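Local coordinates for multidrug resistance protein (Vibrio cholerae, PDB 1YC9) that probably forms the outer-membrane exit duct of a multidrug efflux system, as a trimeric member of the outer membrane factor family, at residues 110-115 / 287-292; 159-164 / 204-209; 267-272 / 340-345; 28-33 / 425-430. The protein carries 1 engineered substitution. One frame throughout, in Å; residues are numbered along the deposited sequence.

Contact 1. Residues 110-115 / 287-292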
loop_
_atom_site.group_PDB
_atom_site.type_symbol
_atom_site.label_atom_id
_atom_site.label_comp_id
_atom_site.label_asym_id
_atom_site.label_seq_id
_atom_site.Cartn_x
_atom_site.Cartn_y
_atom_site.Cartn_z
ATOM N N TYR A 110 0.700 -38.635 -20.774
ATOM C CA TYR A 110 2.011 -37.977 -20.907
ATOM C C TYR A 110 1.888 -36.961 -22.083
ATOM O O TYR A 110 1.362 -37.267 -23.164
ATOM C CB TYR A 110 3.166 -38.993 -21.174
ATOM C CG TYR A 110 4.461 -38.281 -21.380
ATOM C CD1 TYR A 110 5.001 -37.509 -20.374
ATOM C CD2 TYR A 110 5.107 -38.273 -22.641
ATOM C CE1 TYR A 110 6.171 -36.854 -20.527
ATOM C CE2 TYR A 110 6.270 -37.590 -22.823
ATOM C CZ TYR A 110 6.796 -36.885 -21.834
ATOM O OH TYR A 110 7.904 -36.137 -22.014
ATOM N N ASP A 111 2.306 -35.754 -21.809
ATOM C CA ASP A 111 2.404 -34.689 -22.786
ATOM C C ASP A 111 3.810 -34.694 -23.390
ATOM O O ASP A 111 4.792 -34.430 -22.671
ATOM C CB ASP A 111 2.123 -33.395 -22.019
ATOM C CG ASP A 111 1.725 -32.243 -22.885
ATOM O OD1 ASP A 111 1.752 -32.393 -24.109
ATOM O OD2 ASP A 111 1.416 -31.116 -22.400
ATOM N N PHE A 112 3.927 -34.880 -24.703
ATOM C CA PHE A 112 5.285 -34.922 -25.323
ATOM C C PHE A 112 6.239 -33.733 -25.307
ATOM O O PHE A 112 7.504 -33.938 -25.342
ATOM C CB PHE A 112 5.228 -35.411 -26.747
ATOM C CG PHE A 112 5.106 -36.871 -26.864
ATOM C CD1 PHE A 112 3.891 -37.446 -27.218
ATOM C CD2 PHE A 112 6.203 -37.707 -26.633
ATOM C CE1 PHE A 112 3.783 -38.812 -27.405
ATOM C CE2 PHE A 112 6.083 -39.066 -26.733
ATOM C CZ PHE A 112 4.884 -39.633 -27.143
ATOM N N ASP A 113 5.698 -32.548 -25.316
ATOM C CA ASP A 113 6.475 -31.276 -25.265
ATOM C C ASP A 113 7.410 -31.000 -26.434
ATOM O O ASP A 113 8.485 -30.490 -26.239
ATOM C CB ASP A 113 7.236 -31.110 -23.937
ATOM C CG ASP A 113 7.397 -29.646 -23.558
ATOM O OD1 ASP A 113 6.566 -28.832 -24.034
ATOM O OD2 ASP A 113 8.289 -29.239 -22.809
ATOM N N PHE A 114 6.959 -31.245 -27.652
ATOM C CA PHE A 114 7.829 -31.013 -28.840
ATOM C C PHE A 114 8.326 -29.609 -29.069
ATOM O O PHE A 114 9.389 -29.392 -29.685
ATOM C CB PHE A 114 7.105 -31.475 -30.090
ATOM C CG PHE A 114 7.146 -32.939 -30.250
ATOM C CD1 PHE A 114 6.022 -33.700 -30.112
ATOM C CD2 PHE A 114 8.363 -33.575 -30.468
ATOM C CE1 PHE A 114 6.078 -35.098 -30.248
ATOM C CE2 PHE A 114 8.422 -34.970 -30.581
ATOM C CZ PHE A 114 7.258 -35.714 -30.467
ATOM N N TRP A 115 7.567 -28.620 -28.602
ATOM C CA TRP A 115 7.973 -27.236 -28.774
ATOM C C TRP A 115 8.556 -26.582 -27.532
ATOM O O TRP A 115 8.877 -25.387 -27.528
ATOM C CB TRP A 115 6.785 -26.425 -29.324
ATOM C CG TRP A 115 6.115 -27.187 -30.286
ATOM C CD1 TRP A 115 4.970 -27.916 -30.103
ATOM C CD2 TRP A 115 6.538 -27.434 -31.618
ATOM N NE1 TRP A 115 4.681 -28.619 -31.243
ATOM C CE2 TRP A 115 5.617 -28.314 -32.193
ATOM C CE3 TRP A 115 7.592 -26.968 -32.396
ATOM C CZ2 TRP A 115 5.716 -28.743 -33.500
ATOM C CZ3 TRP A 115 7.698 -27.400 -33.689
ATOM C CH2 TRP A 115 6.757 -28.259 -34.239
ATOM N N VAL A 287 1.129 -32.627 -28.748
ATOM C CA VAL A 287 1.147 -34.051 -28.972
ATOM C C VAL A 287 1.181 -34.735 -27.580
ATOM O O VAL A 287 1.986 -34.347 -26.730
ATOM C CB VAL A 287 2.336 -34.536 -29.795
ATOM C CG1 VAL A 287 2.233 -36.059 -30.025
ATOM C CG2 VAL A 287 2.405 -33.807 -31.124
ATOM N N THR A 288 0.238 -35.641 -27.360
ATOM C CA THR A 288 0.053 -36.269 -26.050
ATOM C C THR A 288 0.088 -37.768 -26.286
ATOM O O THR A 288 0.107 -38.250 -27.448
ATOM C CB THR A 288 -1.242 -35.807 -25.388
ATOM O OG1 THR A 288 -2.282 -35.958 -26.353
ATOM C CG2 THR A 288 -1.213 -34.315 -25.067
ATOM N N LEU A 289 0.276 -38.519 -25.210
ATOM C CA LEU A 289 0.224 -39.939 -25.264
ATOM C C LEU A 289 -0.695 -40.368 -24.105
ATOM O O LEU A 289 -0.605 -39.808 -22.985
ATOM C CB LEU A 289 1.605 -40.515 -25.046
ATOM C CG LEU A 289 1.765 -42.020 -25.098
ATOM C CD1 LEU A 289 1.652 -42.630 -26.459
ATOM C CD2 LEU A 289 3.227 -42.275 -24.588
ATOM N N SER A 290 -1.603 -41.288 -24.406
ATOM C CA SER A 290 -2.533 -41.830 -23.402
ATOM C C SER A 290 -2.519 -43.326 -23.505
ATOM O O SER A 290 -2.281 -43.914 -24.563
ATOM C CB SER A 290 -4.011 -41.354 -23.683
ATOM O OG SER A 290 -4.028 -39.974 -23.417
ATOM N N ALA A 291 -2.837 -43.973 -22.399
ATOM C CA ALA A 291 -2.932 -45.375 -22.395
ATOM C C ALA A 291 -3.786 -45.821 -21.200
ATOM O O ALA A 291 -3.910 -45.100 -20.208
ATOM C CB ALA A 291 -1.518 -46.046 -22.331
ATOM N N PHE A 292 -4.331 -47.009 -21.332
ATOM C CA PHE A 292 -4.965 -47.680 -20.200
ATOM C C PHE A 292 -4.906 -49.142 -20.338
ATOM O O PHE A 292 -4.698 -49.683 -21.427
ATOM C CB PHE A 292 -6.455 -47.193 -20.057
ATOM C CG PHE A 292 -7.418 -47.897 -20.907
ATOM C CD1 PHE A 292 -8.145 -49.009 -20.417
ATOM C CD2 PHE A 292 -7.681 -47.468 -22.191
ATOM C CE1 PHE A 292 -9.052 -49.669 -21.210
ATOM C CE2 PHE A 292 -8.634 -48.093 -22.944
ATOM C CZ PHE A 292 -9.283 -49.185 -22.507
HETATM O O HOH W 1 3.814 -31.468 -27.884
#
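The Phe112 ring lies against Val287 and Leu289: CD1 is 3.5 Å from Val287 CG1, CE1 is 3.6 Å from Leu289 CB, and both carbons approach the ring obliquely. Thr288 O sits near the ring plane at its edge, while Tyr110 CD2 of the same segment lies above one face, offset toward the rim. The Phe114 ring turns an edge to Val287, whose CB lies in the ring plane. Val287 can serve both rings because its two methyls diverge, CG1 anti to the backbone N (chi1 -178°) and CG2 anti to the carbonyl carbon.

Strands 98-111 and 286-298 run antiparallel here, neighbours in the beta-barrel part of this outer membrane factor. Tyr110 N gives its proton to Leu289 O at 2.8 Å, and Leu289 N returns one to Tyr110 O at 2.6 Å. Phe112 N adds a bond to Val287 O (2.9 Å), carrying the ladder past the strand end. One water accepts from both Phe114 N and Val287 N. Asp111 OD2 turns to Asn118 at the start of the following helix.

These bonds and the water satisfy the backbone groups they join, under an apolar cover of side chains.

Contact 2. Residues 159-164 / 204-209; sequences ANQETV and AELLGI
Val164 has CG1 anti to its backbone N (chi1 171°) and CG2 anti to the carbonyl carbon, a setting that sends the two methyls to different residues of 204-209. Ile209 answers with CG1 turned anti to the carbonyl carbon (chi1 -67°) and the chain extended beyond it, which carries CD1 up to Val164.

No hydrogen bond crosses; the contacts are van der Waals ones, carried mainly by carbon atoms. Val164 CG2 meets Ile209 CD1 at 3.7 Å, the two side chains crossing at a slant. Val164 CG1 lies 3.8 Å from Leu206 CB, and here the side chains slide past each other in opposite directions. One turn earlier, the aliphatic part of Gln161 continues the seam: its CG is 3.9 Å from Leu206 CD1, and its CB is 4.0 Å from Ile209 CG2. Val164 offers two short branches near its helix, while Ile209 adds a longer arm, CD1, that reaches across, with CG2 held near its own backbone against Gln161.

Polar groups are handled at the border of the seam. Asn160 brings CB to 4.2 Å from Ile209 CD1, while its amide bonds to Arg156 O and to Arg413 of helix 398-433. Glu205 also reaches Arg413, through a salt bridge, so one arginine ties both helices to a third. On the far side of 204-209, Leu207 packs on Ala368 of the second subunit.

The two segments run antiparallel, with axes 9.5 Å apart and 160° between their directions. Such long, nearly aligned helices packed through branched apolar side chains are characteristic of the alpha-helical barrel of outer membrane factors.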
loop_
_atom_site.group_PDB
_atom_site.type_symbol
_atom_site.label_atom_id
_atom_site.label_comp_id
_atom_site.label_asym_id
_atom_site.label_seq_id
_atom_site.Cartn_x
_atom_site.Cartn_y
_atom_site.Cartn_z
ATOM N N ALA A 159 20.011 10.104 24.059
ATOM C CA ALA A 159 20.934 11.236 23.995
ATOM C C ALA A 159 20.235 12.572 24.256
ATOM O O ALA A 159 20.762 13.417 24.984
ATOM C CB ALA A 159 21.684 11.280 22.611
ATOM N N ASN A 160 19.060 12.766 23.637
ATOM C CA ASN A 160 18.279 13.958 23.880
ATOM C C ASN A 160 17.811 14.007 25.348
ATOM O O ASN A 160 17.825 15.074 25.940
ATOM C CB ASN A 160 17.105 14.045 22.909
ATOM C CG ASN A 160 17.500 14.658 21.591
ATOM O OD1 ASN A 160 17.360 15.829 21.389
ATOM N ND2 ASN A 160 18.023 13.840 20.679
ATOM N N GLN A 161 17.499 12.851 25.939
ATOM C CA GLN A 161 17.175 12.801 27.339
ATOM C C GLN A 161 18.353 13.304 28.193
ATOM O O GLN A 161 18.159 14.140 29.061
ATOM C CB GLN A 161 16.760 11.422 27.761
ATOM C CG GLN A 161 16.504 11.302 29.297
ATOM C CD GLN A 161 16.198 9.900 29.737
ATOM O OE1 GLN A 161 17.054 9.021 29.682
ATOM N NE2 GLN A 161 15.005 9.691 30.199
ATOM N N GLU A 162 19.572 12.845 27.918
ATOM C CA GLU A 162 20.708 13.259 28.734
ATOM C C GLU A 162 20.915 14.771 28.620
ATOM O O GLU A 162 21.097 15.494 29.631
ATOM C CB GLU A 162 21.958 12.518 28.291
ATOM C CG GLU A 162 23.061 12.539 29.320
ATOM C CD GLU A 162 24.154 11.553 28.976
ATOM O OE1 GLU A 162 24.970 11.930 28.131
ATOM O OE2 GLU A 162 24.186 10.420 29.534
ATOM N N THR A 163 20.875 15.258 27.398
ATOM C CA THR A 163 21.057 16.679 27.095
ATOM C C THR A 163 20.015 17.598 27.750
ATOM O O THR A 163 20.352 18.654 28.371
ATOM C CB THR A 163 21.000 16.851 25.592
ATOM O OG1 THR A 163 22.084 16.117 25.000
ATOM C CG2 THR A 163 21.208 18.299 25.155
ATOM N N VAL A 164 18.769 17.171 27.668
ATOM C CA VAL A 164 17.669 17.980 28.197
ATOM C C VAL A 164 17.634 17.891 29.749
ATOM O O VAL A 164 17.391 18.895 30.427
ATOM C CB VAL A 164 16.325 17.629 27.501
ATOM C CG1 VAL A 164 15.125 18.303 28.190
ATOM C CG2 VAL A 164 16.350 18.031 26.034
ATOM N N ALA A 204 8.942 19.891 30.765
ATOM C CA ALA A 204 7.897 19.377 29.895
ATOM C C ALA A 204 8.484 18.678 28.665
ATOM O O ALA A 204 8.033 17.594 28.301
ATOM C CB ALA A 204 6.984 20.461 29.470
ATOM N N GLU A 205 9.517 19.273 28.087
ATOM C CA GLU A 205 10.263 18.642 26.985
ATOM C C GLU A 205 10.878 17.311 27.383
ATOM O O GLU A 205 10.747 16.317 26.661
ATOM C CB GLU A 205 11.303 19.617 26.449
ATOM C CG GLU A 205 11.965 19.172 25.143
ATOM C CD GLU A 205 11.298 19.728 23.884
ATOM O OE1 GLU A 205 10.299 20.488 23.978
ATOM O OE2 GLU A 205 11.766 19.382 22.779
ATOM N N LEU A 206 11.505 17.247 28.549
ATOM C CA LEU A 206 12.025 16.026 29.089
ATOM C C LEU A 206 10.979 14.917 29.267
ATOM O O LEU A 206 11.252 13.719 28.962
ATOM C CB LEU A 206 12.733 16.296 30.411
ATOM C CG LEU A 206 13.402 15.114 31.098
ATOM C CD1 LEU A 206 14.457 14.478 30.229
ATOM C CD2 LEU A 206 13.990 15.501 32.488
ATOM N N LEU A 207 9.775 15.302 29.710
ATOM C CA LEU A 207 8.749 14.330 29.931
ATOM C C LEU A 207 8.276 13.751 28.592
ATOM O O LEU A 207 8.048 12.545 28.491
ATOM C CB LEU A 207 7.585 14.944 30.690
ATOM C CG LEU A 207 7.864 15.229 32.171
ATOM C CD1 LEU A 207 6.639 15.899 32.737
ATOM C CD2 LEU A 207 8.192 13.970 32.992
ATOM N N GLY A 208 8.224 14.603 27.589
ATOM C CA GLY A 208 7.873 14.199 26.237
ATOM C C GLY A 208 8.919 13.235 25.686
ATOM O O GLY A 208 8.553 12.234 25.098
ATOM N N ILE A 209 10.202 13.537 25.876
ATOM C CA ILE A 209 11.258 12.643 25.469
ATOM C C ILE A 209 11.169 11.285 26.153
ATOM O O ILE A 209 11.361 10.216 25.523
ATOM C CB ILE A 209 12.613 13.253 25.697
ATOM C CG1 ILE A 209 12.830 14.451 24.784
ATOM C CG2 ILE A 209 13.681 12.246 25.419
ATOM C CD1 ILE A 209 13.913 15.338 25.308
#

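Contact 3. Residues 267-272 / 340-345; sequences WRAEAA and EAVAQY
Ala272 N bonds to Arg268 O at 2.9 Å within helix 260-281, and both residues meet Ala341; no hydrogen bond crosses to 340-345. What joins 267-272 to 340-345 is alanine on alanine. The CB of Ala341 is the central contact: it lies 3.8 Å from Ala269 CA and 4.0 Å from Ala272 CB, pressing against the helix between residues one turn apart. Ala269 in turn brings its own CB to 4.0 Å from Ala341 O, touching backbone as well as methyl.

Such small residues let the axes close to 8.4 Å, with directions 168° apart. Close antiparallel pairing of this kind belongs to the helical barrel of the outer membrane factors, here where helix 260-281 runs beside the long helix 326-391. At the margin of the pair, Val342 CG2 stands 4.4 Å from Ala269 CB, a looser touch.

The longer residues find polar partners elsewhere: Arg268 leads its guanidinium away to salt bridges with Glu128 and Glu135 of helix 117-183, and Glu340 forms one with Arg337, about one turn back in its own helix. On another side of 340-345, Ala343 and Gln344 pack on Met51 of the third subunit.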
loop_
_atom_site.group_PDB
_atom_site.type_symbol
_atom_site.label_atom_id
_atom_site.label_comp_id
_atom_site.label_asym_id
_atom_site.label_seq_id
_atom_site.Cartn_x
_atom_site.Cartn_y
_atom_site.Cartn_z
ATOM N N TRP A 267 15.038 -12.353 -11.997
ATOM C CA TRP A 267 14.490 -13.670 -12.179
ATOM C C TRP A 267 13.007 -13.582 -12.638
ATOM O O TRP A 267 12.546 -14.438 -13.367
ATOM C CB TRP A 267 14.568 -14.472 -10.870
ATOM C CG TRP A 267 15.879 -15.046 -10.649
ATOM C CD1 TRP A 267 16.759 -14.733 -9.655
ATOM C CD2 TRP A 267 16.515 -16.037 -11.458
ATOM N NE1 TRP A 267 17.908 -15.479 -9.790
ATOM C CE2 TRP A 267 17.788 -16.292 -10.887
ATOM C CE3 TRP A 267 16.128 -16.758 -12.586
ATOM C CZ2 TRP A 267 18.658 -17.266 -11.398
ATOM C CZ3 TRP A 267 17.004 -17.738 -13.104
ATOM C CH2 TRP A 267 18.261 -17.953 -12.516
ATOM N N ARG A 268 12.290 -12.569 -12.199
ATOM C CA ARG A 268 10.883 -12.448 -12.555
ATOM C C ARG A 268 10.754 -12.037 -14.002
ATOM O O ARG A 268 9.830 -12.523 -14.711
ATOM C CB ARG A 268 10.157 -11.506 -11.646
ATOM C CG ARG A 268 9.893 -12.113 -10.301
ATOM C CD ARG A 268 8.674 -11.636 -9.653
ATOM N NE ARG A 268 8.465 -12.526 -8.521
ATOM C CZ ARG A 268 8.805 -12.248 -7.290
ATOM N NH1 ARG A 268 8.579 -13.163 -6.331
ATOM N NH2 ARG A 268 9.379 -11.069 -6.997
ATOM N N ALA A 269 11.697 -11.238 -14.467
ATOM C CA ALA A 269 11.776 -10.901 -15.896
ATOM C C ALA A 269 12.125 -12.141 -16.763
ATOM O O ALA A 269 11.522 -12.401 -17.793
ATOM C CB ALA A 269 12.715 -9.753 -16.142
ATOM N N GLU A 270 13.050 -12.994 -16.274
ATOM C CA GLU A 270 13.251 -14.304 -16.888
ATOM C C GLU A 270 11.994 -15.187 -16.965
ATOM O O GLU A 270 11.735 -15.778 -17.994
ATOM C CB GLU A 270 14.371 -15.081 -16.171
ATOM C CG GLU A 270 14.757 -16.351 -16.934
ATOM C CD GLU A 270 15.071 -16.076 -18.389
ATOM O OE1 GLU A 270 15.963 -15.230 -18.591
ATOM O OE2 GLU A 270 14.408 -16.663 -19.308
ATOM N N ALA A 271 11.240 -15.263 -15.871
ATOM C CA ALA A 271 10.023 -16.042 -15.791
ATOM C C ALA A 271 9.013 -15.535 -16.824
ATOM O O ALA A 271 8.470 -16.327 -17.612
ATOM C CB ALA A 271 9.445 -15.935 -14.406
ATOM N N ALA A 272 8.879 -14.208 -16.883
ATOM C CA ALA A 272 8.006 -13.558 -17.900
ATOM C C ALA A 272 8.418 -13.852 -19.329
ATOM O O ALA A 272 7.563 -14.077 -20.170
ATOM C CB ALA A 272 7.900 -12.039 -17.655
ATOM N N GLU A 340 6.482 -5.314 -18.703
ATOM C CA GLU A 340 6.277 -4.834 -17.385
ATOM C C GLU A 340 7.413 -5.300 -16.464
ATOM O O GLU A 340 7.963 -4.507 -15.696
ATOM C CB GLU A 340 4.988 -5.348 -16.838
ATOM C CG GLU A 340 4.717 -4.886 -15.435
ATOM C CD GLU A 340 3.490 -5.501 -14.862
ATOM O OE1 GLU A 340 3.363 -6.762 -14.905
ATOM O OE2 GLU A 340 2.669 -4.733 -14.363
ATOM N N ALA A 341 7.715 -6.585 -16.539
ATOM C CA ALA A 341 8.757 -7.159 -15.662
ATOM C C ALA A 341 10.141 -6.553 -15.936
ATOM O O ALA A 341 10.931 -6.319 -14.985
ATOM C CB ALA A 341 8.762 -8.664 -15.787
ATOM N N VAL A 342 10.443 -6.256 -17.193
ATOM C CA VAL A 342 11.712 -5.629 -17.573
ATOM C C VAL A 342 11.731 -4.198 -17.018
ATOM O O VAL A 342 12.751 -3.721 -16.509
ATOM C CB VAL A 342 11.921 -5.640 -19.095
ATOM C CG1 VAL A 342 13.016 -4.705 -19.550
ATOM C CG2 VAL A 342 12.178 -7.016 -19.587
ATOM N N ALA A 343 10.590 -3.523 -17.113
ATOM C CA ALA A 343 10.499 -2.162 -16.629
ATOM C C ALA A 343 10.636 -2.167 -15.122
ATOM O O ALA A 343 11.285 -1.265 -14.558
ATOM C CB ALA A 343 9.164 -1.508 -17.042
ATOM N N GLN A 344 10.029 -3.166 -14.473
ATOM C CA GLN A 344 10.146 -3.325 -13.043
ATOM C C GLN A 344 11.608 -3.536 -12.621
ATOM O O GLN A 344 12.052 -2.944 -11.627
ATOM C CB GLN A 344 9.243 -4.411 -12.503
ATOM C CG GLN A 344 7.780 -4.001 -12.419
ATOM C CD GLN A 344 6.845 -5.180 -12.150
ATOM O OE1 GLN A 344 7.108 -6.297 -12.606
ATOM N NE2 GLN A 344 5.717 -4.920 -11.467
ATOM N N TYR A 345 12.330 -4.350 -13.378
ATOM C CA TYR A 345 13.751 -4.576 -13.117
ATOM C C TYR A 345 14.503 -3.229 -13.244
ATOM O O TYR A 345 15.304 -2.858 -12.362
ATOM C CB TYR A 345 14.309 -5.627 -14.086
ATOM C CG TYR A 345 15.805 -5.749 -14.071
ATOM C CD1 TYR A 345 16.448 -6.478 -13.065
ATOM C CD2 TYR A 345 16.588 -5.085 -15.007
ATOM C CE1 TYR A 345 17.832 -6.553 -13.015
ATOM C CE2 TYR A 345 17.972 -5.165 -14.975
ATOM C CZ TYR A 345 18.582 -5.920 -13.982
ATOM O OH TYR A 345 19.948 -6.017 -13.931
#

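Contact 4. Residues 28-33 / 425-430; sequences QRYQDA and LDLALI
The polar part centres on Tyr30 OH, which donates to Asp426 OD2 at 2.5 Å, a short bond. The hydroxyl meets the carboxylate on its anti side, 22° out of plane, with ring and carboxylate planes 89° apart. Asp426 holds its CG anti to the backbone N (chi1 -160°), which swings the carboxylate off the helix toward the loop. The same OD2 also takes a salt bridge from Arg244.

Charge and water come next. Arg29 NE lies 4.3 Å from Asp426 OD2, beyond salt-bridge distance, and a water accepts from NE (2.9 Å) with a weak link on to OD2. The far end of the arginine reaches Thr242 O.

Packing completes the fit. Arg29 CG lies over the centre of the Tyr30 ring, and Leu427 CD2 is 3.8 Å from Tyr30 CE2. Ile430 CD1 is 4.5 Å from Tyr30 CZ and closer, 3.4 Å, to the hydroxyl oxygen Tyr30 OH. Phe423 meets the tyrosine ring edge-to-face.

A tyrosine suits this buried place because its ring packs among aliphatic side chains while its hydroxyl reaches the acid. With Arg244 and Arg29 nearby, Asp426 is likely to stay ionised, anchoring the N-terminal loop to helix 398-433.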
loop_
_atom_site.group_PDB
_atom_site.type_symbol
_atom_site.label_atom_id
_atom_site.label_comp_id
_atom_site.label_asym_id
_atom_site.label_seq_id
_atom_site.Cartn_x
_atom_site.Cartn_y
_atom_site.Cartn_z
ATOM N N GLN A 28 26.508 -6.774 14.414
ATOM C CA GLN A 28 27.527 -7.053 15.422
ATOM C C GLN A 28 28.651 -6.038 15.415
ATOM O O GLN A 28 29.314 -5.867 16.433
ATOM C CB GLN A 28 28.067 -8.500 15.292
ATOM C CG GLN A 28 27.059 -9.562 15.670
ATOM C CD GLN A 28 27.546 -10.974 15.364
ATOM O OE1 GLN A 28 28.560 -11.162 14.687
ATOM N NE2 GLN A 28 26.814 -11.939 15.812
ATOM N N ARG A 29 28.875 -5.366 14.291
ATOM C CA ARG A 29 29.940 -4.398 14.240
ATOM C C ARG A 29 29.732 -3.224 15.186
ATOM O O ARG A 29 30.697 -2.554 15.524
ATOM C CB ARG A 29 30.279 -3.996 12.796
ATOM C CG ARG A 29 29.704 -2.712 12.254
ATOM C CD ARG A 29 30.277 -2.361 10.861
ATOM N NE ARG A 29 31.190 -1.207 10.840
ATOM C CZ ARG A 29 32.466 -1.222 10.420
ATOM N NH1 ARG A 29 33.177 -0.096 10.438
ATOM N NH2 ARG A 29 33.055 -2.339 9.994
ATOM N N TYR A 30 28.501 -3.002 15.681
ATOM C CA TYR A 30 28.242 -1.905 16.614
ATOM C C TYR A 30 28.548 -2.230 18.086
ATOM O O TYR A 30 28.440 -1.370 18.948
ATOM C CB TYR A 30 26.796 -1.348 16.435
ATOM C CG TYR A 30 26.518 -1.010 15.011
ATOM C CD1 TYR A 30 27.202 0.020 14.385
ATOM C CD2 TYR A 30 25.625 -1.763 14.246
ATOM C CE1 TYR A 30 27.005 0.311 13.062
ATOM C CE2 TYR A 30 25.405 -1.448 12.876
ATOM C CZ TYR A 30 26.064 -0.412 12.317
ATOM O OH TYR A 30 25.894 -0.111 10.980
ATOM N N GLN A 31 28.846 -3.497 18.375
ATOM C CA GLN A 31 29.433 -3.889 19.654
ATOM C C GLN A 31 28.447 -3.665 20.781
ATOM O O GLN A 31 28.826 -3.329 21.910
ATOM C CB GLN A 31 30.767 -3.140 19.885
ATOM C CG GLN A 31 31.875 -3.582 18.913
ATOM C CD GLN A 31 33.209 -2.838 19.136
ATOM O OE1 GLN A 31 33.858 -3.040 20.146
ATOM N NE2 GLN A 31 33.597 -1.989 18.202
ATOM N N ASP A 32 27.169 -3.819 20.456
ATOM C CA ASP A 32 26.090 -3.656 21.412
ATOM C C ASP A 32 25.302 -4.946 21.557
ATOM O O ASP A 32 24.466 -5.322 20.709
ATOM C CB ASP A 32 25.200 -2.484 21.009
ATOM C CG ASP A 32 24.140 -2.208 22.011
ATOM O OD1 ASP A 32 23.688 -1.041 22.056
ATOM O OD2 ASP A 32 23.687 -3.062 22.816
ATOM N N ALA A 33 25.565 -5.682 22.639
ATOM C CA ALA A 33 24.937 -6.977 22.763
ATOM C C ALA A 33 23.424 -7.048 22.962
ATOM O O ALA A 33 22.786 -7.958 22.476
ATOM C CB ALA A 33 25.555 -7.709 24.006
ATOM N N LEU A 425 23.055 6.713 8.991
ATOM C CA LEU A 425 23.674 6.642 7.662
ATOM C C LEU A 425 24.460 5.366 7.449
ATOM O O LEU A 425 24.542 4.861 6.310
ATOM C CB LEU A 425 24.526 7.864 7.358
ATOM C CG LEU A 425 23.667 9.090 7.065
ATOM C CD1 LEU A 425 24.569 10.310 6.939
ATOM C CD2 LEU A 425 22.764 8.873 5.810
ATOM N N ASP A 426 25.077 4.860 8.507
ATOM C CA ASP A 426 25.789 3.602 8.384
ATOM C C ASP A 426 24.764 2.526 8.102
ATOM O O ASP A 426 24.966 1.646 7.269
ATOM C CB ASP A 426 26.619 3.287 9.637
ATOM C CG ASP A 426 27.712 2.274 9.347
ATOM O OD1 ASP A 426 28.531 2.560 8.450
ATOM O OD2 ASP A 426 27.779 1.178 9.922
ATOM N N LEU A 427 23.646 2.545 8.836
ATOM C CA LEU A 427 22.589 1.603 8.572
ATOM C C LEU A 427 21.983 1.770 7.186
ATOM O O LEU A 427 21.635 0.790 6.549
ATOM C CB LEU A 427 21.501 1.678 9.658
ATOM C CG LEU A 427 21.915 1.403 11.097
ATOM C CD1 LEU A 427 20.717 1.772 12.056
ATOM C CD2 LEU A 427 22.273 -0.066 11.276
ATOM N N ALA A 428 21.841 3.002 6.709
ATOM C CA ALA A 428 21.317 3.279 5.376
ATOM C C ALA A 428 22.239 2.696 4.289
ATOM O O ALA A 428 21.802 2.230 3.238
ATOM C CB ALA A 428 21.212 4.728 5.165
ATOM N N LEU A 429 23.528 2.694 4.571
ATOM C CA LEU A 429 24.482 2.123 3.628
ATOM C C LEU A 429 24.285 0.617 3.573
ATOM O O LEU A 429 24.337 0.022 2.495
ATOM C CB LEU A 429 25.925 2.455 4.054
ATOM C CG LEU A 429 27.065 1.815 3.211
ATOM C CD1 LEU A 429 27.015 2.366 1.819
ATOM C CD2 LEU A 429 28.415 2.147 3.873
ATOM N N ILE A 430 24.147 -0.017 4.731
ATOM C CA ILE A 430 23.993 -1.436 4.783
ATOM C C ILE A 430 22.739 -1.815 4.028
ATOM O O ILE A 430 22.744 -2.716 3.208
ATOM C CB ILE A 430 23.950 -1.919 6.228
ATOM C CG1 ILE A 430 25.366 -1.848 6.815
ATOM C CG2 ILE A 430 23.421 -3.287 6.321
ATOM C CD1 ILE A 430 25.469 -2.171 8.249
HETATM O O HOH W 2 30.253 1.473 11.319
#

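Contact 1 is a surface seam in the beta-sheet, whereas contacts 2 and 4 are buried among helices and contact 3 is partly so. The long helix 117-183 follows the strand of contact 1 and carries one side of contact 2, whose centre lies about 75 Å from that of contact 1, across the centre of the chain. Contacts 3 and 4 use the successive helices 326-391 and 398-433. Their chemistry differs accordingly: backbone hydrogen bonds with aromatic cover in contact 1, branched side chains in contact 2, alanines allowing a closer approach in contact 3, and in contact 4 a tyrosine–aspartate hydrogen bond between loop and helix, with an arginine joined to the same acid through water.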